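YfdX protein (Salmonella enterica I, PDB 6A02) is of unknown molecular function but is linked to antibiotic stress and virulence in Salmonella Typhi. Local coordinates at residues A24-D27 with I28-R32; S31-E34 with L35-R39; E44-A47 with A48-E51; I134-Q137 with Q138-D142; S148-E152 with G153-Q157. All coordinates share one frame; numbering follows the deposited sequence. Where two conformers were deposited one is given.

All five contacts are local, each joining consecutive residues of the chain, and none nests inside or crosses another at long range. Contact 1 lies within helix 19-36 and runs into contact 2, sharing Ser31 and Arg32, where the chain turns out of that helix. Contact 3 is a stretch of the next helix, 40-54, whose residues lie against both. Much later, contact 4 turns strand 125-135 into helix 136-151, and its Thr139 meets Met25 of contact 1. Contact 5 ends that helix and starts helix 155-167, closing a tight turn beside contacts 2 and 3. Together they mark out four packed helices and their junction with the sheet.

Contact 1. Residues A24-D27 with I28-R32; sequences AMRD and IGMSR
Ile28, Gly29, Met30 and Ser31 each give their backbone N-H to the carbonyl four residues earlier, from Ala24 O through Asp27 O, in about two regular turns of α-helix that include Met30 N to Arg26 O at 3.1 Å. Beyond the backbone, the notable pair is Arg26 and Met30. The arginine sends CG away from the backbone N (chi1 162°) and bends at chi2, which brings its flat guanidinium under the thioether: in the conformer given, Met30 SD stands 3.4 Å above the plane, over its centre, and lies 3.5 Å from Arg26 CZ. A large, polarisable sulfur suits the face of a delocalised cation, leaving the N-H edge for polar partners; NH1 bonds Asn82 of the second subunit. Round the helix, Met25 and Ile28 run side by side, with Met25 SD 3.8 Å from Ile28 CD1, and these flexible and branched apolar chains fill a buried surface. Asp27 OD1 accepts a bond from Gln23 NE2, which gives one oxygen of this buried acid a partner. Met25 and Ile28 face helix 136-151 at Thr139, Asp27 and Ser31 lie against helix 40-54, and Ile28 also reaches Leu162 of helix 155-167.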
loop_
_atom_site.group_PDB
_atom_site.type_symbol
_atom_site.label_atom_id
_atom_site.label_comp_id
_atom_site.label_asym_id
_atom_site.label_seq_id
_atom_site.Cartn_x
_atom_site.Cartn_y
_atom_site.Cartn_z
ATOM N N ALA A 24 6.661 -0.108 18.694
ATOM C CA ALA A 24 5.714 0.906 19.141
ATOM C C ALA A 24 4.639 1.145 18.090
ATOM O O ALA A 24 3.451 1.257 18.420
ATOM C CB ALA A 24 6.450 2.208 19.464
ATOM N N MET A 25 5.031 1.202 16.815
ATOM C CA MET A 25 4.035 1.411 15.767
ATOM C C MET A 25 3.098 0.217 15.659
ATOM O O MET A 25 1.896 0.386 15.420
ATOM C CB MET A 25 4.724 1.680 14.428
ATOM C CG MET A 25 5.560 2.958 14.397
ATOM S SD MET A 25 4.710 4.404 15.073
ATOM C CE MET A 25 3.332 4.531 13.941
ATOM N N ARG A 26 3.631 -0.995 15.829
ATOM C CA ARG A 26 2.786 -2.183 15.863
ATOM C C ARG A 26 1.794 -2.097 17.020
ATOM O O ARG A 26 0.593 -2.356 16.851
ATOM C CB ARG A 26 3.700 -3.408 15.959
ATOM C CG ARG A 26 3.062 -4.689 16.418
ATOM C CD ARG A 26 1.965 -5.165 15.509
ATOM N NE ARG A 26 1.617 -6.547 15.839
ATOM C CZ ARG A 26 0.544 -7.178 15.374
ATOM N NH1 ARG A 26 -0.292 -6.545 14.572
ATOM N NH2 ARG A 26 0.308 -8.437 15.725
ATOM N N ASP A 27 2.270 -1.669 18.195
ATOM C CA ASP A 27 1.390 -1.536 19.354
ATOM C C ASP A 27 0.312 -0.477 19.126
ATOM O O ASP A 27 -0.829 -0.640 19.579
ATOM C CB ASP A 27 2.209 -1.184 20.598
ATOM C CG ASP A 27 3.078 -2.327 21.086
ATOM O OD1 ASP A 27 2.925 -3.467 20.587
ATOM O OD2 ASP A 27 3.907 -2.060 21.987
ATOM N N ILE A 28 0.662 0.618 18.442
ATOM C CA ILE A 28 -0.292 1.685 18.143
ATOM C C ILE A 28 -1.444 1.160 17.288
ATOM O O ILE A 28 -2.619 1.461 17.542
ATOM C CB ILE A 28 0.446 2.864 17.472
ATOM C CG1 ILE A 28 1.242 3.652 18.509
ATOM C CG2 ILE A 28 -0.510 3.787 16.732
ATOM C CD1 ILE A 28 2.210 4.623 17.876
ATOM N N GLY A 29 -1.131 0.370 16.258
ATOM C CA GLY A 29 -2.183 -0.207 15.436
ATOM C C GLY A 29 -3.075 -1.166 16.202
ATOM O O GLY A 29 -4.302 -1.141 16.052
ATOM N N MET A 30 -2.476 -2.024 17.028
ATOM C CA MET A 30 -3.271 -2.960 17.818
ATOM C C MET A 30 -4.136 -2.212 18.821
ATOM O O MET A 30 -5.302 -2.566 19.045
ATOM C CB MET A 30 -2.358 -3.960 18.532
ATOM C CG MET A 30 -1.606 -4.908 17.593
ATOM S SD MET A 30 -0.730 -6.228 18.461
ATOM C CE MET A 30 -2.061 -6.666 19.582
ATOM N N SER A 31 -3.586 -1.151 19.415
ATOM C CA SER A 31 -4.353 -0.343 20.353
ATOM C C SER A 31 -5.596 0.219 19.685
ATOM O O SER A 31 -6.704 0.138 20.232
ATOM C CB SER A 31 -3.473 0.783 20.894
ATOM O OG SER A 31 -4.196 1.650 21.757
ATOM N N ARG A 32 -5.440 0.792 18.488
ATOM C CA ARG A 32 -6.598 1.366 17.810
ATOM C C ARG A 32 -7.654 0.306 17.541
ATOM O O ARG A 32 -8.849 0.540 17.746
ATOM C CB ARG A 32 -6.178 2.044 16.506
ATOM C CG ARG A 32 -7.349 2.627 15.744
ATOM C CD ARG A 32 -6.864 3.567 14.649
ATOM N NE ARG A 32 -7.957 4.103 13.852
ATOM C CZ ARG A 32 -8.417 3.520 12.750
ATOM N NH1 ARG A 32 -7.883 2.381 12.333
ATOM N NH2 ARG A 32 -9.412 4.068 12.075
#

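Contact 2. Residues S31-E34 with L35-R39; sequences SRFE and LFNGR
Glu34 reaches forward over the end of its own helix to Asn37 and Arg39. Its CB lies 3.6 Å from Arg39 O, and its CG then rests on Leu46 of helix 40-54. With CG beside the backbone N (chi1 -64°) and a second bend at chi2, the chain folds back so that the carboxylate sits close to the turn instead of reaching outward. There CD passes 4.1 Å from Arg39 CD. At the tip, OE1 accepts a nearly straight bond from Asn37 ND2 at 3.1 Å, on its syn side though 28° out of the carboxylate plane; the donor side is flat, the acceptor lying in the amide plane. OE1 also meets Arg39 CD at 3.2 Å, but the guanidinium itself stays beyond a salt bridge. OE2 has a long, weak ion pair with Lys42.

Asparagine suits its place because the other end of the amide, OD1, is taken by Lys113 of the second subunit, while ND2 comes obliquely within 3.6 Å of Phe33 CE2. The backbone closes the helix in a Schellman motif: Arg39 N bonds Glu34 O at 2.9 Å, Gly38 N bonds Leu35 O weakly, and the positive phi of Gly38 favours glycine. Phe36 turns CE2 over one face of the Arg32 guanidinium, offset toward its rim, while Arg32 NH1 bonds Ile85 O of the second subunit. Leu35 packs on Ala43 of helix 40-54 and Tyr155 of helix 155-167, and Phe33 and Phe36 cover Val10 and Val87 of the second subunit.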
loop_
_atom_site.group_PDB
_atom_site.type_symbol
_atom_site.label_atom_id
_atom_site.label_comp_id
_atom_site.label_asym_id
_atom_site.label_seq_id
_atom_site.Cartn_x
_atom_site.Cartn_y
_atom_site.Cartn_z
ATOM N N SER A 31 -3.586 -1.151 19.415
ATOM C CA SER A 31 -4.353 -0.343 20.353
ATOM C C SER A 31 -5.596 0.219 19.685
ATOM O O SER A 31 -6.704 0.138 20.232
ATOM C CB SER A 31 -3.473 0.783 20.894
ATOM O OG SER A 31 -4.196 1.650 21.757
ATOM N N ARG A 32 -5.440 0.792 18.488
ATOM C CA ARG A 32 -6.598 1.366 17.810
ATOM C C ARG A 32 -7.654 0.306 17.541
ATOM O O ARG A 32 -8.849 0.540 17.746
ATOM C CB ARG A 32 -6.178 2.044 16.506
ATOM C CG ARG A 32 -7.349 2.627 15.744
ATOM C CD ARG A 32 -6.864 3.567 14.649
ATOM N NE ARG A 32 -7.957 4.103 13.852
ATOM C CZ ARG A 32 -8.417 3.520 12.750
ATOM N NH1 ARG A 32 -7.883 2.381 12.333
ATOM N NH2 ARG A 32 -9.412 4.068 12.075
ATOM N N PHE A 33 -7.232 -0.873 17.081
ATOM C CA PHE A 33 -8.204 -1.925 16.816
ATOM C C PHE A 33 -8.977 -2.286 18.077
ATOM O O PHE A 33 -10.203 -2.481 18.033
ATOM C CB PHE A 33 -7.513 -3.169 16.263
ATOM C CG PHE A 33 -8.456 -4.332 16.084
ATOM C CD1 PHE A 33 -9.321 -4.377 15.005
ATOM C CD2 PHE A 33 -8.518 -5.338 17.031
ATOM C CE1 PHE A 33 -10.222 -5.442 14.854
ATOM C CE2 PHE A 33 -9.413 -6.400 16.879
ATOM C CZ PHE A 33 -10.262 -6.445 15.792
ATOM N N GLU A 34 -8.278 -2.380 19.213
ATOM C CA GLU A 34 -8.945 -2.809 20.440
ATOM C C GLU A 34 -9.989 -1.801 20.919
ATOM O O GLU A 34 -10.933 -2.188 21.614
ATOM C CB GLU A 34 -7.923 -3.156 21.519
ATOM C CG GLU A 34 -7.029 -4.340 21.173
ATOM C CD GLU A 34 -7.777 -5.655 21.021
ATOM O OE1 GLU A 34 -9.000 -5.708 21.272
ATOM O OE2 GLU A 34 -7.124 -6.654 20.645
ATOM N N LEU A 35 -9.851 -0.518 20.564
ATOM C CA LEU A 35 -10.908 0.445 20.873
ATOM C C LEU A 35 -12.225 0.032 20.227
ATOM O O LEU A 35 -13.273 -0.011 20.887
ATOM C CB LEU A 35 -10.509 1.842 20.404
ATOM C CG LEU A 35 -9.299 2.474 21.083
ATOM C CD1 LEU A 35 -8.901 3.765 20.378
ATOM C CD2 LEU A 35 -9.578 2.714 22.566
ATOM N N PHE A 36 -12.187 -0.278 18.929
ATOM C CA PHE A 36 -13.386 -0.703 18.216
ATOM C C PHE A 36 -13.831 -2.098 18.627
ATOM O O PHE A 36 -15.004 -2.444 18.458
ATOM C CB PHE A 36 -13.135 -0.648 16.707
ATOM C CG PHE A 36 -12.921 0.743 16.188
ATOM C CD1 PHE A 36 -14.003 1.501 15.770
ATOM C CD2 PHE A 36 -11.650 1.303 16.131
ATOM C CE1 PHE A 36 -13.822 2.793 15.299
ATOM C CE2 PHE A 36 -11.460 2.596 15.648
ATOM C CZ PHE A 36 -12.554 3.340 15.235
ATOM N N ASN A 37 -12.915 -2.908 19.143
ATOM C CA ASN A 37 -13.188 -4.277 19.559
ATOM C C ASN A 37 -13.775 -4.349 20.967
ATOM O O ASN A 37 -13.887 -5.450 21.522
ATOM C CB ASN A 37 -11.887 -5.086 19.469
ATOM C CG ASN A 37 -12.122 -6.582 19.371
ATOM O OD1 ASN A 37 -13.149 -7.034 18.865
ATOM N ND2 ASN A 37 -11.150 -7.364 19.848
ATOM N N GLY A 38 -14.129 -3.207 21.554
ATOM C CA GLY A 38 -14.710 -3.204 22.883
ATOM C C GLY A 38 -13.760 -3.594 23.989
ATOM O O GLY A 38 -14.206 -4.061 25.042
ATOM N N ARG A 39 -12.461 -3.414 23.793
ATOM C CA ARG A 39 -11.451 -3.755 24.787
ATOM C C ARG A 39 -10.611 -2.510 25.058
ATOM O O ARG A 39 -9.410 -2.488 24.774
ATOM C CB ARG A 39 -10.586 -4.935 24.301
ATOM C CG ARG A 39 -11.325 -6.273 24.233
ATOM C CD ARG A 39 -10.481 -7.330 23.531
ATOM N NE ARG A 39 -10.870 -8.699 23.878
ATOM C CZ ARG A 39 -11.848 -9.385 23.288
ATOM N NH1 ARG A 39 -12.574 -8.833 22.323
ATOM N NH2 ARG A 39 -12.117 -10.624 23.681
#

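Contact 3. Residues E44-A47 with A48-E51; sequences EQLA and AQAE
Ala48 N gives the first of four α-helical hydrogen bonds, to Glu44 O at 2.8 Å. The same pattern repeats from Gln49 N to Gln45 O, from Ala50 N to Leu46 O and from Glu51 N to Ala47 O, the last at 2.9 Å. Beyond the helix, Glu51 OE2 bonds Thr144 OG1 of helix 136-151.

Outward from the backbone, three alanines leave room between longer chains. The methyl of Ala48 sits 3.3 Å from Glu44 O, and Ala50 CB lies 3.5 Å from Ala47 O. Gln49 places CG beside its own backbone N (chi1 -64°), which lays that methylene 3.3 Å from Gln45 O; beyond CG the chain runs extended and, in the conformer given, OE1 stops 4.0 Å from Leu46 CD2, crossing the leucine at an angle. Alanine suits the two buried positions, 47 and 50, because its single methyl lets another helix come close: Ala47 CB meets Ser31 of helix 19-36 and Leu147 of helix 136-151. Leu46, longer, fills the space beside Met30 and Ser31, while Gln45 and Gln49 keep their amides at the solvent side.

The chemistry is thus that of an amphipathic helix: no side-chain hydrogen bond or salt bridge joins the two halves, so their coupling rests on the backbone, with Leu46, Ala47 and Ala50 on the buried side.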
loop_
_atom_site.group_PDB
_atom_site.type_symbol
_atom_site.label_atom_id
_atom_site.label_comp_id
_atom_site.label_asym_id
_atom_site.label_seq_id
_atom_site.Cartn_x
_atom_site.Cartn_y
_atom_site.Cartn_z
ATOM N N GLU A 44 -5.524 0.716 26.136
ATOM C CA GLU A 44 -4.667 1.547 26.975
ATOM C C GLU A 44 -3.354 0.851 27.293
ATOM O O GLU A 44 -2.297 1.494 27.291
ATOM C CB GLU A 44 -5.404 1.936 28.258
ATOM C CG GLU A 44 -6.591 2.839 28.000
ATOM C CD GLU A 44 -7.338 3.221 29.253
ATOM O OE1 GLU A 44 -6.910 2.782 30.340
ATOM O OE2 GLU A 44 -8.356 3.949 29.135
ATOM N N GLN A 45 -3.399 -0.461 27.559
ATOM C CA GLN A 45 -2.175 -1.206 27.838
ATOM C C GLN A 45 -1.227 -1.161 26.648
ATOM O O GLN A 45 -0.017 -0.969 26.811
ATOM C CB GLN A 45 -2.504 -2.660 28.180
ATOM C CG GLN A 45 -3.190 -2.869 29.531
ATOM C CD GLN A 45 -3.491 -4.336 29.815
ATOM O OE1 GLN A 45 -3.795 -5.112 28.906
ATOM N NE2 GLN A 45 -3.385 -4.726 31.081
ATOM N N LEU A 46 -1.769 -1.318 25.438
ATOM C CA LEU A 46 -0.933 -1.331 24.241
ATOM C C LEU A 46 -0.359 0.051 23.955
ATOM O O LEU A 46 0.819 0.180 23.597
ATOM C CB LEU A 46 -1.761 -1.833 23.056
ATOM C CG LEU A 46 -2.094 -3.324 23.112
ATOM C CD1 LEU A 46 -3.293 -3.637 22.242
ATOM C CD2 LEU A 46 -0.898 -4.155 22.684
ATOM N N ALA A 47 -1.164 1.099 24.129
ATOM C CA ALA A 47 -0.663 2.455 23.935
ATOM C C ALA A 47 0.369 2.813 24.996
ATOM O O ALA A 47 1.349 3.508 24.703
ATOM C CB ALA A 47 -1.820 3.458 23.927
ATOM N N ALA A 48 0.176 2.331 26.228
ATOM C CA ALA A 48 1.168 2.563 27.273
ATOM C C ALA A 48 2.486 1.886 26.938
ATOM O O ALA A 48 3.560 2.449 27.182
ATOM C CB ALA A 48 0.640 2.086 28.625
ATOM N N GLN A 49 2.433 0.682 26.370
ATOM C CA GLN A 49 3.674 0.042 25.948
ATOM C C GLN A 49 4.353 0.845 24.847
ATOM O O GLN A 49 5.575 1.030 24.865
ATOM C CB GLN A 49 3.436 -1.396 25.486
ATOM C CG GLN A 49 2.924 -2.369 26.550
ATOM C CD GLN A 49 2.500 -3.710 25.964
ATOM O OE1 GLN A 49 2.472 -3.892 24.748
ATOM N NE2 GLN A 49 2.171 -4.657 26.832
ATOM N N ALA A 50 3.575 1.334 23.877
ATOM C CA ALA A 50 4.155 2.160 22.825
ATOM C C ALA A 50 4.800 3.411 23.404
ATOM O O ALA A 50 5.885 3.820 22.967
ATOM C CB ALA A 50 3.077 2.526 21.803
ATOM N N GLU A 51 4.141 4.040 24.381
ATOM C CA GLU A 51 4.707 5.224 25.016
ATOM C C GLU A 51 6.038 4.906 25.684
ATOM O O GLU A 51 7.002 5.666 25.548
ATOM C CB GLU A 51 3.713 5.800 26.024
ATOM C CG GLU A 51 4.129 7.150 26.598
ATOM C CD GLU A 51 3.164 7.670 27.646
ATOM O OE1 GLU A 51 2.705 6.866 28.489
ATOM O OE2 GLU A 51 2.864 8.885 27.623
#

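Contact 4. Residues I134-Q137 with Q138-D142; sequences IPLQ and QTRKD
Pro135 O stands at the strand-to-helix junction, where strand 125-135 gives way to helix 136-151 with proline in the N-cap position. Among the hydrogen bonds, this carbonyl accepts two, from Thr139 N at 2.9 Å and Thr139 OG1 at 2.7 Å, which approach from opposite faces of its plane. Threonine suits the first turn because its hydroxyl, swung beside its own backbone N (chi1 -54°), reaches back to that oxygen. Proline has no N-H to offer and its ring restricts phi, and the missing N-H is tolerated where a helix starts. Regular bonds follow from Arg140 N to Leu136 O and from Lys141 N to Gln137 O, while Asp76 takes the N-H groups of Gln137 and Gln138.

Packing comes next: an aliphatic branch point, Leu136 CG, lies 3.7 Å above the flat face of the Arg140 guanidinium, over its centre. The apolar pair is Ile134 CD1 with Thr139 CG2, at 4.2 Å; Ile134 in turn packs on Ile79 and Ile81 of strand 77-89.

The polar reach of Arg140 is shared out: NE bonds Leu54 O and the group makes a cation-π contact with Trp61. Gln138 NE2 bonds Ser126 OG and Lys141 NZ forms a salt bridge with Asp90, both of the third subunit. At the guanidinium edge, Gln137, bent at chi2, offers its OE1 to Arg140 NH1 at 3.1 Å, the oxygen only 3° out of the guanidinium plane.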
loop_
_atom_site.group_PDB
_atom_site.type_symbol
_atom_site.label_atom_id
_atom_site.label_comp_id
_atom_site.label_asym_id
_atom_site.label_seq_id
_atom_site.Cartn_x
_atom_site.Cartn_y
_atom_site.Cartn_z
ATOM N N ILE A 134 9.458 7.356 10.883
ATOM C CA ILE A 134 8.417 8.102 11.596
ATOM C C ILE A 134 8.996 9.382 12.178
ATOM O O ILE A 134 10.187 9.436 12.523
ATOM C CB ILE A 134 7.749 7.288 12.715
ATOM C CG1 ILE A 134 8.781 6.845 13.754
ATOM C CG2 ILE A 134 6.941 6.114 12.132
ATOM C CD1 ILE A 134 8.154 6.342 15.030
ATOM N N PRO A 135 8.183 10.430 12.326
ATOM C CA PRO A 135 8.626 11.635 13.040
ATOM C C PRO A 135 8.542 11.364 14.535
ATOM O O PRO A 135 7.469 11.070 15.062
ATOM C CB PRO A 135 7.606 12.691 12.606
ATOM C CG PRO A 135 6.341 11.887 12.345
ATOM C CD PRO A 135 6.805 10.550 11.806
ATOM N N LEU A 136 9.677 11.460 15.225
ATOM C CA LEU A 136 9.748 10.912 16.577
ATOM C C LEU A 136 8.883 11.692 17.559
ATOM O O LEU A 136 8.060 11.108 18.279
ATOM C CB LEU A 136 11.197 10.855 17.050
ATOM C CG LEU A 136 11.423 10.338 18.475
ATOM C CD1 LEU A 136 10.775 8.976 18.718
ATOM C CD2 LEU A 136 12.923 10.285 18.760
ATOM N N GLN A 137 9.060 13.012 17.622
ATOM C CA GLN A 137 8.333 13.759 18.641
ATOM C C GLN A 137 6.854 13.844 18.305
ATOM O O GLN A 137 6.008 13.761 19.202
ATOM C CB GLN A 137 8.942 15.144 18.851
ATOM C CG GLN A 137 8.507 15.791 20.164
ATOM C CD GLN A 137 8.798 14.919 21.383
ATOM O OE1 GLN A 137 9.887 14.345 21.514
ATOM N NE2 GLN A 137 7.816 14.807 22.279
ATOM N N GLN A 138 6.520 13.989 17.022
ATOM C CA GLN A 138 5.116 14.013 16.624
ATOM C C GLN A 138 4.423 12.693 16.956
ATOM O O GLN A 138 3.269 12.681 17.404
ATOM C CB GLN A 138 5.012 14.369 15.140
ATOM C CG GLN A 138 3.594 14.498 14.606
ATOM C CD GLN A 138 3.547 15.087 13.194
ATOM O OE1 GLN A 138 4.535 15.061 12.446
ATOM N NE2 GLN A 138 2.383 15.614 12.820
ATOM N N THR A 139 5.118 11.569 16.767
ATOM C CA THR A 139 4.537 10.285 17.148
ATOM C C THR A 139 4.406 10.160 18.657
ATOM O O THR A 139 3.375 9.693 19.155
ATOM C CB THR A 139 5.352 9.125 16.570
ATOM O OG1 THR A 139 5.474 9.301 15.155
ATOM C CG2 THR A 139 4.664 7.781 16.826
ATOM N N ARG A 140 5.437 10.572 19.404
ATOM C CA ARG A 140 5.342 10.569 20.863
ATOM C C ARG A 140 4.117 11.343 21.330
ATOM O O ARG A 140 3.363 10.876 22.192
ATOM C CB ARG A 140 6.601 11.182 21.477
ATOM C CG ARG A 140 7.790 10.263 21.487
ATOM C CD ARG A 140 9.037 11.048 21.849
ATOM N NE ARG A 140 10.185 10.178 22.074
ATOM C CZ ARG A 140 11.429 10.621 22.207
ATOM N NH1 ARG A 140 11.674 11.924 22.128
ATOM N NH2 ARG A 140 12.424 9.765 22.423
ATOM N N LYS A 141 3.904 12.530 20.756
ATOM C CA LYS A 141 2.770 13.358 21.162
ATOM C C LYS A 141 1.442 12.683 20.847
ATOM O O LYS A 141 0.513 12.730 21.656
ATOM C CB LYS A 141 2.850 14.740 20.512
ATOM C CG LYS A 141 1.744 15.695 20.961
ATOM C CD LYS A 141 1.964 17.094 20.399
ATOM C CE LYS A 141 0.819 18.031 20.754
ATOM N NZ LYS A 141 0.923 19.317 20.002
ATOM N N ASP A 142 1.326 12.054 19.673
ATOM C CA ASP A 142 0.109 11.308 19.354
ATOM C C ASP A 142 -0.184 10.253 20.416
ATOM O O ASP A 142 -1.330 10.095 20.854
ATOM C CB ASP A 142 0.239 10.620 17.992
ATOM C CG ASP A 142 0.241 11.579 16.811
ATOM O OD1 ASP A 142 -0.165 12.754 16.956
ATOM O OD2 ASP A 142 0.640 11.115 15.712
#

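Contact 5. Residues S148-E152 with G153-Q157; sequences SLMNE and GKYYQ
Leu149 and Lys154 make the close part of this turn: Lys154 N bonds Leu149 O at 2.8 Å, and the leucine lays CD2 against the lysine's CD at 3.9 Å. Beside them Leu149 CD1 reaches Gln157 CB at 4.1 Å, so that leucine, branched at its end, touches both the turn and the first turn of the next helix. Met150 CG meets Tyr155 CD1 at 4.2 Å, and the tyrosine ring covers Gly153 C, which stands 3.8 Å above one face, offset toward the rim.

The backbone here forms a Schellman motif. Gly153 takes a positive phi (85°) that only glycine accepts easily, since a CB would collide with Glu152 O, and its N-H bonds Met150 O from above the carbonyl plane. Lys154 then centres an inverse gamma turn and occupies the N-cap position of helix 155-167.

On the more open side, exposed Glu152 meets Lys154, whose chain also packs on Tyr91 of the third subunit; the salt bridge from NZ to OE1 is 3.3 Å long and meets the carboxylate from above its plane, 44° out of it. Deeper in, Met150 rests on Ala47 and Ser31, and Tyr155 on Leu35; at the subunit interface Gln157 OE1 bonds Asn105 ND2 of the second subunit.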
loop_
_atom_site.group_PDB
_atom_site.type_symbol
_atom_site.label_atom_id
_atom_site.label_comp_id
_atom_site.label_asym_id
_atom_site.label_seq_id
_atom_site.Cartn_x
_atom_site.Cartn_y
_atom_site.Cartn_z
ATOM N N SER A 148 -4.148 10.120 27.126
ATOM C CA SER A 148 -4.910 11.095 27.903
ATOM C C SER A 148 -6.378 11.095 27.498
ATOM O O SER A 148 -7.270 11.156 28.352
ATOM C CB SER A 148 -4.303 12.482 27.715
ATOM O OG SER A 148 -2.986 12.542 28.241
ATOM N N LEU A 149 -6.651 11.036 26.193
ATOM C CA LEU A 149 -8.032 10.960 25.734
ATOM C C LEU A 149 -8.702 9.679 26.212
ATOM O O LEU A 149 -9.882 9.690 26.587
ATOM C CB LEU A 149 -8.079 11.057 24.204
ATOM C CG LEU A 149 -7.692 12.428 23.648
ATOM C CD1 LEU A 149 -7.395 12.347 22.153
ATOM C CD2 LEU A 149 -8.798 13.448 23.912
ATOM N N MET A 150 -7.967 8.560 26.206
ATOM C CA MET A 150 -8.524 7.319 26.738
ATOM C C MET A 150 -8.854 7.458 28.222
ATOM O O MET A 150 -9.920 7.012 28.667
ATOM C CB MET A 150 -7.569 6.153 26.492
ATOM C CG MET A 150 -7.417 5.786 25.007
ATOM S SD MET A 150 -6.309 4.371 24.819
ATOM C CE MET A 150 -5.695 4.642 23.143
ATOM N N ASN A 151 -7.972 8.096 28.994
ATOM C CA ASN A 151 -8.267 8.327 30.410
ATOM C C ASN A 151 -9.556 9.118 30.571
ATOM O O ASN A 151 -10.327 8.897 31.518
ATOM C CB ASN A 151 -7.119 9.089 31.078
ATOM C CG ASN A 151 -5.842 8.280 31.178
ATOM O OD1 ASN A 151 -5.859 7.053 31.127
ATOM N ND2 ASN A 151 -4.724 8.973 31.325
ATOM N N GLU A 152 -9.805 10.054 29.660
ATOM C CA GLU A 152 -11.006 10.873 29.724
ATOM C C GLU A 152 -12.242 10.176 29.174
ATOM O O GLU A 152 -13.335 10.741 29.269
ATOM C CB GLU A 152 -10.779 12.192 28.984
ATOM C CG GLU A 152 -9.700 13.060 29.596
ATOM C CD GLU A 152 -9.310 14.223 28.701
ATOM O OE1 GLU A 152 -9.847 14.322 27.582
ATOM O OE2 GLU A 152 -8.463 15.036 29.115
ATOM N N GLY A 153 -12.107 8.977 28.607
ATOM C CA GLY A 153 -13.227 8.303 27.988
ATOM C C GLY A 153 -13.497 8.692 26.550
ATOM O O GLY A 153 -14.530 8.287 26.005
ATOM N N LYS A 154 -12.604 9.460 25.922
ATOM C CA LYS A 154 -12.799 9.934 24.541
ATOM C C LYS A 154 -12.106 8.982 23.562
ATOM O O LYS A 154 -11.099 9.307 22.921
ATOM C CB LYS A 154 -12.297 11.366 24.398
ATOM C CG LYS A 154 -13.103 12.382 25.202
ATOM C CD LYS A 154 -12.552 13.789 25.038
ATOM C CE LYS A 154 -13.331 14.783 25.887
ATOM N NZ LYS A 154 -12.443 15.870 26.369
ATOM N N TYR A 155 -12.687 7.785 23.456
ATOM C CA TYR A 155 -12.022 6.679 22.775
ATOM C C TYR A 155 -11.946 6.898 21.272
ATOM O O TYR A 155 -10.895 6.658 20.670
ATOM C CB TYR A 155 -12.713 5.360 23.107
ATOM C CG TYR A 155 -12.723 5.067 24.585
ATOM C CD1 TYR A 155 -11.542 4.826 25.270
ATOM C CD2 TYR A 155 -13.914 5.051 25.299
ATOM C CE1 TYR A 155 -11.553 4.557 26.634
ATOM C CE2 TYR A 155 -13.931 4.792 26.652
ATOM C CZ TYR A 155 -12.747 4.549 27.309
ATOM O OH TYR A 155 -12.746 4.285 28.667
ATOM N N TYR A 156 -13.041 7.335 20.647
ATOM C CA TYR A 156 -12.998 7.591 19.210
ATOM C C TYR A 156 -11.930 8.623 18.869
ATOM O O TYR A 156 -11.177 8.466 17.894
ATOM C CB TYR A 156 -14.361 8.073 18.712
ATOM C CG TYR A 156 -14.433 8.070 17.205
ATOM C CD1 TYR A 156 -14.679 6.890 16.513
ATOM C CD2 TYR A 156 -14.249 9.237 16.474
ATOM C CE1 TYR A 156 -14.735 6.868 15.125
ATOM C CE2 TYR A 156 -14.300 9.223 15.081
ATOM C CZ TYR A 156 -14.543 8.036 14.423
ATOM O OH TYR A 156 -14.605 8.001 13.046
ATOM N N GLN A 157 -11.845 9.685 19.670
ATOM C CA GLN A 157 -10.853 10.721 19.427
ATOM C C GLN A 157 -9.440 10.181 19.611
ATOM O O GLN A 157 -8.523 10.554 18.869
ATOM C CB GLN A 157 -11.100 11.905 20.366
ATOM C CG GLN A 157 -12.458 12.590 20.164
ATOM C CD GLN A 157 -13.556 12.052 21.069
ATOM O OE1 GLN A 157 -13.677 10.851 21.296
ATOM N NE2 GLN A 157 -14.383 12.965 21.585
#